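Local atomic coordinates of polyketide cyclase / dehydrase and lipid transport (Nitrosospira multiformis, PDB entry 3P51), a protein that is of unknown function but belongs to the polyketide cyclase/lipid-transport family of the Bet v 1-like superfamily and probably binds a hydrophobic ligand. Residues Pro2-Ala12 / Thr119-Leu133. Residues are numbered along the deposited sequence; the frame is centred on the assembly and turned at random.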
loop_
_atom_site.group_PDB
_atom_site.type_symbol
_atom_site.label_atom_id
_atom_site.label_comp_id
_atom_site.label_asym_id
_atom_site.label_seq_id
_atom_site.Cartn_x
_atom_site.Cartn_y
_atom_site.Cartn_z
ATOM N N PRO A 2 -16.424 -8.447 8.655
ATOM C CA PRO A 2 -15.906 -9.637 7.973
ATOM C C PRO A 2 -15.316 -9.262 6.627
ATOM O O PRO A 2 -15.431 -8.112 6.205
ATOM C CB PRO A 2 -17.155 -10.485 7.773
ATOM C CG PRO A 2 -18.017 -10.132 8.977
ATOM C CD PRO A 2 -17.777 -8.657 9.197
ATOM N N LYS A 3 -14.699 -10.222 5.953
ATOM C CA LYS A 3 -14.148 -9.956 4.639
ATOM C C LYS A 3 -14.118 -11.201 3.767
ATOM O O LYS A 3 -14.202 -12.328 4.260
ATOM C CB LYS A 3 -12.756 -9.352 4.764
ATOM C CG LYS A 3 -11.761 -10.185 5.537
ATOM C CD LYS A 3 -10.483 -9.381 5.773
ATOM C CE LYS A 3 -10.808 -8.009 6.359
ATOM N NZ LYS A 3 -9.602 -7.143 6.526
ATOM N N VAL A 4 -14.023 -10.988 2.462
ATOM C CA VAL A 4 -13.881 -12.084 1.517
ATOM C C VAL A 4 -12.762 -11.755 0.546
ATOM O O VAL A 4 -12.425 -10.587 0.343
ATOM C CB VAL A 4 -15.174 -12.322 0.735
ATOM C CG1 VAL A 4 -16.256 -12.873 1.667
ATOM C CG2 VAL A 4 -15.629 -11.024 0.053
ATOM N N TYR A 5 -12.174 -12.784 -0.047
ATOM C CA TYR A 5 -11.123 -12.570 -1.033
ATOM C C TYR A 5 -11.209 -13.664 -2.065
ATOM O O TYR A 5 -11.151 -14.842 -1.721
ATOM C CB TYR A 5 -9.742 -12.599 -0.377
ATOM C CG TYR A 5 -8.611 -12.457 -1.387
ATOM C CD1 TYR A 5 -8.150 -11.197 -1.768
ATOM C CD2 TYR A 5 -8.017 -13.576 -1.960
ATOM C CE1 TYR A 5 -7.113 -11.053 -2.692
ATOM C CE2 TYR A 5 -6.985 -13.450 -2.883
ATOM C CZ TYR A 5 -6.537 -12.184 -3.246
ATOM O OH TYR A 5 -5.518 -12.040 -4.169
ATOM N N ASN A 6 -11.367 -13.281 -3.325
ATOM C CA ASN A 6 -11.411 -14.257 -4.405
ATOM C C ASN A 6 -10.566 -13.820 -5.587
ATOM O O ASN A 6 -10.493 -12.628 -5.902
ATOM C CB ASN A 6 -12.843 -14.481 -4.856
ATOM C CG ASN A 6 -13.696 -15.104 -3.771
ATOM O OD1 ASN A 6 -13.739 -16.329 -3.626
ATOM N ND2 ASN A 6 -14.371 -14.263 -2.996
ATOM N N SER A 7 -9.941 -14.786 -6.249
ATOM C CA SER A 7 -9.039 -14.474 -7.343
ATOM C C SER A 7 -9.010 -15.585 -8.384
ATOM O O SER A 7 -9.342 -16.738 -8.097
ATOM C CB SER A 7 -7.635 -14.201 -6.798
ATOM O OG SER A 7 -7.118 -15.333 -6.116
ATOM N N ILE A 8 -8.638 -15.215 -9.603
ATOM C CA ILE A 8 -8.536 -16.145 -10.721
ATOM C C ILE A 8 -7.429 -15.681 -11.663
ATOM O O ILE A 8 -7.015 -14.517 -11.622
ATOM C CB ILE A 8 -9.815 -16.162 -11.561
ATOM C CG1 ILE A 8 -10.095 -14.754 -12.088
ATOM C CG2 ILE A 8 -10.993 -16.693 -10.754
ATOM C CD1 ILE A 8 -11.221 -14.693 -13.083
ATOM N N VAL A 9 -6.961 -16.596 -12.511
ATOM C CA VAL A 9 -6.082 -16.246 -13.622
ATOM C C VAL A 9 -6.854 -16.294 -14.940
ATOM O O VAL A 9 -7.565 -17.249 -15.219
ATOM C CB VAL A 9 -4.870 -17.176 -13.692
ATOM C CG1 VAL A 9 -4.068 -16.927 -14.987
ATOM C CG2 VAL A 9 -3.992 -16.957 -12.466
ATOM N N VAL A 10 -6.716 -15.238 -15.732
ATOM C CA VAL A 10 -7.463 -15.077 -16.976
ATOM C C VAL A 10 -6.490 -15.144 -18.158
ATOM O O VAL A 10 -5.483 -14.426 -18.173
ATOM C CB VAL A 10 -8.182 -13.706 -16.985
ATOM C CG1 VAL A 10 -8.788 -13.424 -18.322
ATOM C CG2 VAL A 10 -9.249 -13.646 -15.899
ATOM N N ASP A 11 -6.778 -15.997 -19.144
ATOM C CA ASP A 11 -5.868 -16.172 -20.283
ATOM C C ASP A 11 -6.005 -15.062 -21.333
ATOM O O ASP A 11 -6.484 -15.293 -22.447
ATOM C CB ASP A 11 -6.028 -17.554 -20.938
ATOM C CG ASP A 11 -4.895 -17.874 -21.923
ATOM O OD1 ASP A 11 -4.241 -16.932 -22.415
ATOM O OD2 ASP A 11 -4.648 -19.066 -22.208
ATOM N N ALA A 12 -5.574 -13.864 -20.961
ATOM C CA ALA A 12 -5.547 -12.723 -21.862
ATOM C C ALA A 12 -4.588 -11.694 -21.284
ATOM O O ALA A 12 -4.364 -11.661 -20.073
ATOM C CB ALA A 12 -6.925 -12.131 -22.004
ATOM N N THR A 119 -21.531 -12.910 10.508
ATOM C CA THR A 119 -20.771 -13.283 9.323
ATOM C C THR A 119 -21.694 -13.810 8.233
ATOM O O THR A 119 -21.241 -14.402 7.261
ATOM C CB THR A 119 -19.716 -14.363 9.645
ATOM O OG1 THR A 119 -20.374 -15.567 10.070
ATOM C CG2 THR A 119 -18.783 -13.880 10.749
ATOM N N GLU A 120 -22.991 -13.592 8.403
ATOM C CA GLU A 120 -23.994 -14.135 7.492
ATOM C C GLU A 120 -23.711 -13.768 6.036
ATOM O O GLU A 120 -23.996 -14.542 5.122
ATOM C CB GLU A 120 -25.389 -13.649 7.902
ATOM C CG GLU A 120 -26.517 -14.193 7.034
ATOM C CD GLU A 120 -27.881 -13.622 7.410
ATOM O OE1 GLU A 120 -28.868 -13.911 6.695
ATOM O OE2 GLU A 120 -27.963 -12.881 8.416
ATOM N N ALA A 121 -23.139 -12.592 5.814
ATOM C CA ALA A 121 -22.893 -12.142 4.448
ATOM C C ALA A 121 -21.671 -12.769 3.785
ATOM O O ALA A 121 -21.433 -12.536 2.598
ATOM C CB ALA A 121 -22.785 -10.625 4.400
ATOM N N VAL A 122 -20.881 -13.534 4.537
ATOM C CA VAL A 122 -19.609 -14.037 4.004
ATOM C C VAL A 122 -19.846 -15.032 2.877
ATOM O O VAL A 122 -19.324 -14.875 1.779
ATOM C CB VAL A 122 -18.715 -14.681 5.098
ATOM C CG1 VAL A 122 -17.642 -15.574 4.471
ATOM C CG2 VAL A 122 -18.076 -13.608 5.974
ATOM N N GLU A 123 -20.644 -16.056 3.141
ATOM C CA GLU A 123 -20.936 -17.030 2.099
ATOM C C GLU A 123 -21.567 -16.328 0.897
ATOM O O GLU A 123 -21.218 -16.608 -0.250
ATOM C CB GLU A 123 -21.870 -18.134 2.609
ATOM C CG GLU A 123 -22.392 -19.023 1.478
ATOM C CD GLU A 123 -23.084 -20.289 1.963
ATOM O OE1 GLU A 123 -23.906 -20.203 2.903
ATOM O OE2 GLU A 123 -22.804 -21.372 1.396
ATOM N N TYR A 124 -22.494 -15.411 1.167
ATOM C CA TYR A 124 -23.231 -14.735 0.099
ATOM C C TYR A 124 -22.316 -13.942 -0.850
ATOM O O TYR A 124 -22.453 -14.028 -2.076
ATOM C CB TYR A 124 -24.354 -13.853 0.678
ATOM C CG TYR A 124 -25.122 -13.067 -0.370
ATOM C CD1 TYR A 124 -26.278 -13.582 -0.950
ATOM C CD2 TYR A 124 -24.688 -11.809 -0.782
ATOM C CE1 TYR A 124 -26.977 -12.866 -1.913
ATOM C CE2 TYR A 124 -25.380 -11.088 -1.739
ATOM C CZ TYR A 124 -26.522 -11.621 -2.303
ATOM O OH TYR A 124 -27.207 -10.902 -3.255
HETATM N N MSE A 125 -21.365 -13.191 -0.302
HETATM C CA MSE A 125 -20.464 -12.415 -1.157
HETATM C C MSE A 125 -19.425 -13.286 -1.867
HETATM O O MSE A 125 -19.059 -13.007 -3.015
HETATM C CB MSE A 125 -19.802 -11.267 -0.390
HETATM C CG MSE A 125 -20.793 -10.177 0.042
HETATM SE SE MSE A 125 -21.856 -9.413 -1.451
HETATM C CE MSE A 125 -20.388 -8.699 -2.522
ATOM N N ASN A 126 -18.963 -14.345 -1.204
ATOM C CA ASN A 126 -18.126 -15.326 -1.892
ATOM C C ASN A 126 -18.828 -15.823 -3.152
ATOM O O ASN A 126 -18.217 -15.956 -4.206
ATOM C CB ASN A 126 -17.778 -16.514 -0.984
ATOM C CG ASN A 126 -16.576 -16.241 -0.104
ATOM O OD1 ASN A 126 -15.703 -15.452 -0.462
ATOM N ND2 ASN A 126 -16.522 -16.896 1.050
ATOM N N THR A 127 -20.123 -16.093 -3.032
ATOM C CA THR A 127 -20.899 -16.587 -4.158
ATOM C C THR A 127 -21.010 -15.546 -5.260
ATOM O O THR A 127 -20.817 -15.854 -6.434
ATOM C CB THR A 127 -22.298 -17.037 -3.712
ATOM O OG1 THR A 127 -22.182 -18.262 -2.978
ATOM C CG2 THR A 127 -23.206 -17.252 -4.918
ATOM N N VAL A 128 -21.326 -14.313 -4.878
ATOM C CA VAL A 128 -21.382 -13.208 -5.830
ATOM C C VAL A 128 -20.045 -12.997 -6.548
ATOM O O VAL A 128 -19.976 -13.035 -7.780
ATOM C CB VAL A 128 -21.838 -11.903 -5.142
ATOM C CG1 VAL A 128 -21.475 -10.679 -5.991
ATOM C CG2 VAL A 128 -23.347 -11.955 -4.856
ATOM N N TYR A 129 -18.975 -12.781 -5.788
ATOM C CA TYR A 129 -17.673 -12.550 -6.414
ATOM C C TYR A 129 -17.195 -13.702 -7.294
ATOM O O TYR A 129 -16.607 -13.473 -8.335
ATOM C CB TYR A 129 -16.624 -12.180 -5.368
ATOM C CG TYR A 129 -16.829 -10.777 -4.857
ATOM C CD1 TYR A 129 -17.211 -9.764 -5.724
ATOM C CD2 TYR A 129 -16.686 -10.471 -3.511
ATOM C CE1 TYR A 129 -17.417 -8.471 -5.271
ATOM C CE2 TYR A 129 -16.886 -9.182 -3.049
ATOM C CZ TYR A 129 -17.252 -8.187 -3.933
ATOM O OH TYR A 129 -17.455 -6.902 -3.486
ATOM N N ARG A 130 -17.458 -14.938 -6.891
ATOM C CA ARG A 130 -17.014 -16.074 -7.693
ATOM C C ARG A 130 -17.751 -16.106 -9.030
ATOM O O ARG A 130 -17.174 -16.442 -10.057
ATOM C CB ARG A 130 -17.179 -17.385 -6.916
ATOM C CG ARG A 130 -16.130 -17.543 -5.829
ATOM C CD ARG A 130 -16.525 -18.529 -4.749
ATOM N NE ARG A 130 -15.574 -18.495 -3.634
ATOM C CZ ARG A 130 -15.724 -19.181 -2.505
ATOM N NH1 ARG A 130 -16.799 -19.955 -2.334
ATOM N NH2 ARG A 130 -14.808 -19.091 -1.542
ATOM N N SER A 131 -19.022 -15.722 -9.014
ATOM C CA SER A 131 -19.806 -15.659 -10.244
ATOM C C SER A 131 -19.321 -14.558 -11.177
ATOM O O SER A 131 -19.179 -14.775 -12.375
ATOM C CB SER A 131 -21.294 -15.458 -9.933
ATOM O OG SER A 131 -22.004 -15.133 -11.116
ATOM N N LEU A 132 -19.074 -13.371 -10.628
ATOM C CA LEU A 132 -18.576 -12.257 -11.429
ATOM C C LEU A 132 -17.228 -12.604 -12.070
ATOM O O LEU A 132 -17.017 -12.387 -13.265
ATOM C CB LEU A 132 -18.441 -10.991 -10.577
ATOM C CG LEU A 132 -19.707 -10.453 -9.892
ATOM C CD1 LEU A 132 -19.367 -9.293 -8.972
ATOM C CD2 LEU A 132 -20.749 -10.029 -10.910
ATOM N N LEU A 133 -16.320 -13.156 -11.273
ATOM C CA LEU A 133 -15.012 -13.545 -11.786
ATOM C C LEU A 133 -15.127 -14.658 -12.829
ATOM O O LEU A 133 -14.411 -14.655 -13.830
ATOM C CB LEU A 133 -14.095 -13.978 -10.645
ATOM C CG LEU A 133 -13.654 -12.865 -9.697
ATOM C CD1 LEU A 133 -12.903 -13.422 -8.507
ATOM C CD2 LEU A 133 -12.794 -11.843 -10.428
HETATM O O HOH W 1 -13.254 -15.387 0.595
HETATM O O HOH W 2 -12.467 -17.504 -1.260
#
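Strand 3-10, where Val4 and Asn6 meet Asn126, runs nearly parallel to helix 120-133, the axes of these short segments 8.3 Å apart at closest and inclined by 23°. This is the helix-grip arrangement of the Bet v 1-like fold: the long C-terminal helix lies against the curved antiparallel sheet, here along its first strand, which pairs with strand 105-116. Pro2, Val4, Asn6 and Ile8 face the helix. Pro2 CB rests on Val122 CG2 at 3.7 Å. The two methyls of Val4 divide the work: CG1 lies beside Asn126 OD1, while CG2 meets the Tyr129 ring at its edge, 3.8 Å from CD2. The Tyr129 hydroxyl is hydrogen-bonded to those of Tyr91 and Tyr74. Asn6 uses both ends of its amide. With CG anti to the carbonyl carbon (chi1 -65°), its ND2 donates to Asn126 OD1 at 3.1 Å, the two amide planes almost perpendicular, and its OD1 accepts from Arg130 NE at 2.8 Å, the donor tilted 32° from the carbonyl plane. Replacing Asn6 by alanine would remove both amide ends and would probably leave Arg130 NE and Asn126 OD1 without their partner on the strand, the guanidinium freer to swing. One face of that guanidinium covers Asn126 CB. Further along, Leu133 CD1 packs on Asn6 CB, and Ile8 CD1 reaches Leu133 CB at 3.8 Å. A water accepts from Arg130 NH2 at 2.8 Å and lies 2.9 Å from Asn6 OD1, to which it can donate.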